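PDB 6JSA: hypothetical membrane protein from Corynebacterium glutamicum, which binds heme through its C-terminal domain, the part described here, and probably passes it along the corynebacterial heme-uptake machinery. Local coordinates for residues K57-I67 against Q79-N90. Sequence-based numbering, arbitrary orientation.
Sequences KTGSINFPGSI and QIANIEISFNGN
F87 folds its ring back over the backbone of G59, its hydrogen-bonded partner on the antiparallel neighbour, so that G59 CA makes a CH-pi contact 3.9 Å from the ring centroid. With CG wedged between the backbone N and carbonyl carbon (chi1 61°), the ring takes the room a side chain at 59 would need, which is why glycine suits that place. Further along, I61 and I85 share that face; past the last bridge, F63 CD2 meets I83 CG1 at 3.9 Å, and all four are buried. The other face is polar: S60 OG donates to E84 OE2 (2.8 Å), on the anti side of the carboxylate, whose OE1 bridges to R112. At one end the extended chain of K57 carries NZ to N90 OD1 (2.8 Å) and L123 O. At the N82 corner the register slips by one: one water accepts from I83 N and lies 2.9 Å from G65 O, a likely acceptor; a second accepts from G65 N and donates to N82 OD1, while N82 ND2 bonds to D97. At G65 a CB would jam against P64 O. Two antiparallel runs thus join at a water-bridged corner of the beta-rich HtaA domain, the I80 side chain about 9 Å from the bound heme.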
loop_
_atom_site.group_PDB
_atom_site.type_symbol
_atom_site.label_atom_id
_atom_site.label_comp_id
_atom_site.label_asym_id
_atom_site.label_seq_id
_atom_site.Cartn_x
_atom_site.Cartn_y
_atom_site.Cartn_z
ATOM N N LYS A 57 -12.484 12.749 12.582
ATOM C CA LYS A 57 -12.350 11.891 11.402
ATOM C C LYS A 57 -10.922 11.881 10.855
ATOM O O LYS A 57 -10.680 12.125 9.674
ATOM C CB LYS A 57 -13.381 12.221 10.315
ATOM C CG LYS A 57 -13.708 11.024 9.416
ATOM C CD LYS A 57 -14.704 11.370 8.312
ATOM C CE LYS A 57 -15.118 10.108 7.558
ATOM N NZ LYS A 57 -15.958 10.370 6.353
ATOM N N THR A 58 -9.964 11.595 11.736
ATOM C CA THR A 58 -8.585 11.348 11.340
ATOM C C THR A 58 -8.156 10.005 11.903
ATOM O O THR A 58 -8.722 9.507 12.878
ATOM C CB THR A 58 -7.615 12.422 11.848
ATOM O OG1 THR A 58 -7.466 12.304 13.269
ATOM C CG2 THR A 58 -8.112 13.818 11.488
ATOM N N GLY A 59 -7.136 9.419 11.298
ATOM C CA GLY A 59 -6.675 8.139 11.800
ATOM C C GLY A 59 -5.428 7.685 11.083
ATOM O O GLY A 59 -5.031 8.238 10.048
ATOM N N SER A 60 -4.809 6.665 11.669
ATOM C CA SER A 60 -3.716 5.922 11.061
ATOM C C SER A 60 -3.925 4.458 11.394
ATOM O O SER A 60 -4.080 4.105 12.567
ATOM C CB SER A 60 -2.362 6.372 11.607
ATOM O OG SER A 60 -1.828 7.402 10.811
ATOM N N ILE A 61 -3.933 3.623 10.360
ATOM C CA ILE A 61 -4.111 2.183 10.484
ATOM C C ILE A 61 -2.809 1.552 9.999
ATOM O O ILE A 61 -2.440 1.706 8.826
ATOM C CB ILE A 61 -5.294 1.685 9.635
ATOM C CG1 ILE A 61 -6.497 2.642 9.705
ATOM C CG2 ILE A 61 -5.670 0.265 10.042
ATOM C CD1 ILE A 61 -7.168 2.674 11.043
ATOM N N ASN A 62 -2.108 0.857 10.891
ATOM C CA ASN A 62 -0.764 0.358 10.622
ATOM C C ASN A 62 -0.756 -1.149 10.404
ATOM O O ASN A 62 -1.414 -1.896 11.138
ATOM C CB ASN A 62 0.169 0.661 11.796
ATOM C CG ASN A 62 0.455 2.126 11.942
ATOM O OD1 ASN A 62 1.250 2.687 11.188
ATOM N ND2 ASN A 62 -0.175 2.759 12.921
ATOM N N PHE A 63 0.031 -1.592 9.421
ATOM C CA PHE A 63 0.149 -3.013 9.137
ATOM C C PHE A 63 1.609 -3.430 9.060
ATOM O O PHE A 63 2.429 -2.704 8.488
ATOM C CB PHE A 63 -0.531 -3.352 7.804
ATOM C CG PHE A 63 -1.994 -3.030 7.797
ATOM C CD1 PHE A 63 -2.915 -3.958 8.253
ATOM C CD2 PHE A 63 -2.451 -1.787 7.375
ATOM C CE1 PHE A 63 -4.266 -3.666 8.276
ATOM C CE2 PHE A 63 -3.801 -1.491 7.400
ATOM C CZ PHE A 63 -4.705 -2.435 7.848
ATOM N N PRO A 64 1.957 -4.590 9.604
ATOM C CA PRO A 64 3.288 -5.158 9.378
ATOM C C PRO A 64 3.285 -5.913 8.051
ATOM O O PRO A 64 2.263 -6.028 7.373
ATOM C CB PRO A 64 3.420 -6.134 10.544
ATOM C CG PRO A 64 2.026 -6.688 10.642
ATOM C CD PRO A 64 1.097 -5.523 10.358
ATOM N N GLY A 65 4.449 -6.439 7.692
ATOM C CA GLY A 65 4.546 -7.328 6.556
ATOM C C GLY A 65 5.165 -6.662 5.338
ATOM O O GLY A 65 5.133 -5.438 5.166
ATOM N N SER A 66 5.717 -7.498 4.465
ATOM C CA SER A 66 6.384 -7.010 3.269
ATOM C C SER A 66 6.022 -7.840 2.044
ATOM O O SER A 66 5.713 -9.035 2.133
ATOM C CB SER A 66 7.900 -6.986 3.448
ATOM O OG SER A 66 8.384 -8.267 3.765
ATOM N N ILE A 67 6.077 -7.167 0.897
ATOM C CA ILE A 67 5.973 -7.767 -0.426
ATOM C C ILE A 67 7.302 -7.530 -1.123
ATOM O O ILE A 67 7.827 -6.411 -1.090
ATOM C CB ILE A 67 4.853 -7.104 -1.244
ATOM C CG1 ILE A 67 3.529 -7.106 -0.475
ATOM C CG2 ILE A 67 4.738 -7.779 -2.612
ATOM C CD1 ILE A 67 2.541 -6.128 -1.038
ATOM N N GLN A 79 10.787 -3.788 -2.889
ATOM C CA GLN A 79 10.249 -4.186 -1.600
ATOM C C GLN A 79 9.330 -3.092 -1.084
ATOM O O GLN A 79 9.703 -1.914 -1.075
ATOM C CB GLN A 79 11.381 -4.416 -0.599
ATOM C CG GLN A 79 12.373 -5.484 -1.023
ATOM C CD GLN A 79 13.502 -5.621 -0.034
ATOM O OE1 GLN A 79 13.274 -5.846 1.156
ATOM N NE2 GLN A 79 14.729 -5.472 -0.513
ATOM N N ILE A 80 8.141 -3.492 -0.645
ATOM C CA ILE A 80 7.172 -2.598 -0.021
ATOM C C ILE A 80 6.823 -3.206 1.334
ATOM O O ILE A 80 6.383 -4.362 1.403
ATOM C CB ILE A 80 5.908 -2.439 -0.882
ATOM C CG1 ILE A 80 6.263 -1.931 -2.286
ATOM C CG2 ILE A 80 4.909 -1.512 -0.198
ATOM C CD1 ILE A 80 5.088 -1.861 -3.229
ATOM N N ALA A 81 7.028 -2.444 2.410
ATOM C CA ALA A 81 6.837 -2.993 3.749
ATOM C C ALA A 81 6.126 -2.003 4.661
ATOM O O ALA A 81 6.180 -0.786 4.468
ATOM C CB ALA A 81 8.169 -3.380 4.391
ATOM N N ASN A 82 5.465 -2.551 5.685
ATOM C CA ASN A 82 4.898 -1.746 6.771
ATOM C C ASN A 82 3.948 -0.665 6.252
ATOM O O ASN A 82 4.093 0.530 6.557
ATOM C CB ASN A 82 6.010 -1.143 7.625
ATOM C CG ASN A 82 6.848 -2.190 8.287
ATOM O OD1 ASN A 82 6.318 -3.094 8.929
ATOM N ND2 ASN A 82 8.163 -2.090 8.135
ATOM N N ILE A 83 2.948 -1.085 5.477
ATOM C CA ILE A 83 2.021 -0.101 4.927
ATOM C C ILE A 83 1.192 0.524 6.042
ATOM O O ILE A 83 0.932 -0.088 7.091
ATOM C CB ILE A 83 1.128 -0.643 3.795
ATOM C CG1 ILE A 83 0.047 -1.573 4.335
ATOM C CG2 ILE A 83 1.956 -1.291 2.704
ATOM C CD1 ILE A 83 -1.116 -1.724 3.360
ATOM N N GLU A 84 0.780 1.764 5.809
ATOM C CA GLU A 84 -0.026 2.530 6.747
ATOM C C GLU A 84 -1.039 3.322 5.939
ATOM O O GLU A 84 -0.677 3.969 4.950
ATOM C CB GLU A 84 0.851 3.489 7.559
ATOM C CG GLU A 84 0.083 4.525 8.356
ATOM C CD GLU A 84 1.000 5.482 9.083
ATOM O OE1 GLU A 84 2.223 5.211 9.154
ATOM O OE2 GLU A 84 0.498 6.514 9.579
ATOM N N ILE A 85 -2.306 3.230 6.329
ATOM C CA ILE A 85 -3.362 4.079 5.796
ATOM C C ILE A 85 -3.571 5.217 6.782
ATOM O O ILE A 85 -3.978 4.993 7.925
ATOM C CB ILE A 85 -4.663 3.285 5.607
ATOM C CG1 ILE A 85 -4.456 2.155 4.593
ATOM C CG2 ILE A 85 -5.781 4.210 5.172
ATOM C CD1 ILE A 85 -5.606 1.177 4.535
ATOM N N SER A 86 -3.286 6.436 6.348
ATOM C CA SER A 86 -3.497 7.630 7.148
ATOM C C SER A 86 -4.595 8.447 6.484
ATOM O O SER A 86 -4.625 8.567 5.257
ATOM C CB SER A 86 -2.200 8.436 7.218
ATOM O OG SER A 86 -2.324 9.552 8.068
ATOM N N PHE A 87 -5.517 8.985 7.282
ATOM C CA PHE A 87 -6.600 9.767 6.710
ATOM C C PHE A 87 -6.896 10.990 7.560
ATOM O O PHE A 87 -6.727 10.987 8.780
ATOM C CB PHE A 87 -7.881 8.950 6.431
ATOM C CG PHE A 87 -8.509 8.324 7.655
ATOM C CD1 PHE A 87 -8.162 7.039 8.057
ATOM C CD2 PHE A 87 -9.488 9.003 8.375
ATOM C CE1 PHE A 87 -8.760 6.461 9.173
ATOM C CE2 PHE A 87 -10.083 8.426 9.484
ATOM C CZ PHE A 87 -9.720 7.156 9.880
ATOM N N ASN A 88 -7.324 12.040 6.873
ATOM C CA ASN A 88 -7.798 13.279 7.491
ATOM C C ASN A 88 -9.046 13.647 6.699
ATOM O O ASN A 88 -8.936 14.100 5.554
ATOM C CB ASN A 88 -6.752 14.385 7.384
ATOM C CG ASN A 88 -5.520 14.121 8.228
ATOM O OD1 ASN A 88 -4.595 13.429 7.804
ATOM N ND2 ASN A 88 -5.490 14.700 9.422
ATOM N N GLY A 89 -10.218 13.443 7.289
ATOM C CA GLY A 89 -11.373 13.593 6.432
ATOM C C GLY A 89 -11.340 12.529 5.350
ATOM O O GLY A 89 -10.784 11.443 5.528
ATOM N N ASN A 90 -11.899 12.861 4.190
ATOM C CA ASN A 90 -12.042 11.918 3.088
ATOM C C ASN A 90 -10.820 11.868 2.168
ATOM O O ASN A 90 -10.916 11.362 1.042
ATOM C CB ASN A 90 -13.329 12.208 2.314
ATOM C CG ASN A 90 -14.566 11.986 3.162
ATOM O OD1 ASN A 90 -14.615 11.057 3.972
ATOM N ND2 ASN A 90 -15.565 12.845 2.995
HETATM O O HOH W 1 2.614 -3.966 5.298
HETATM O O HOH W 2 6.828 -5.713 9.078
#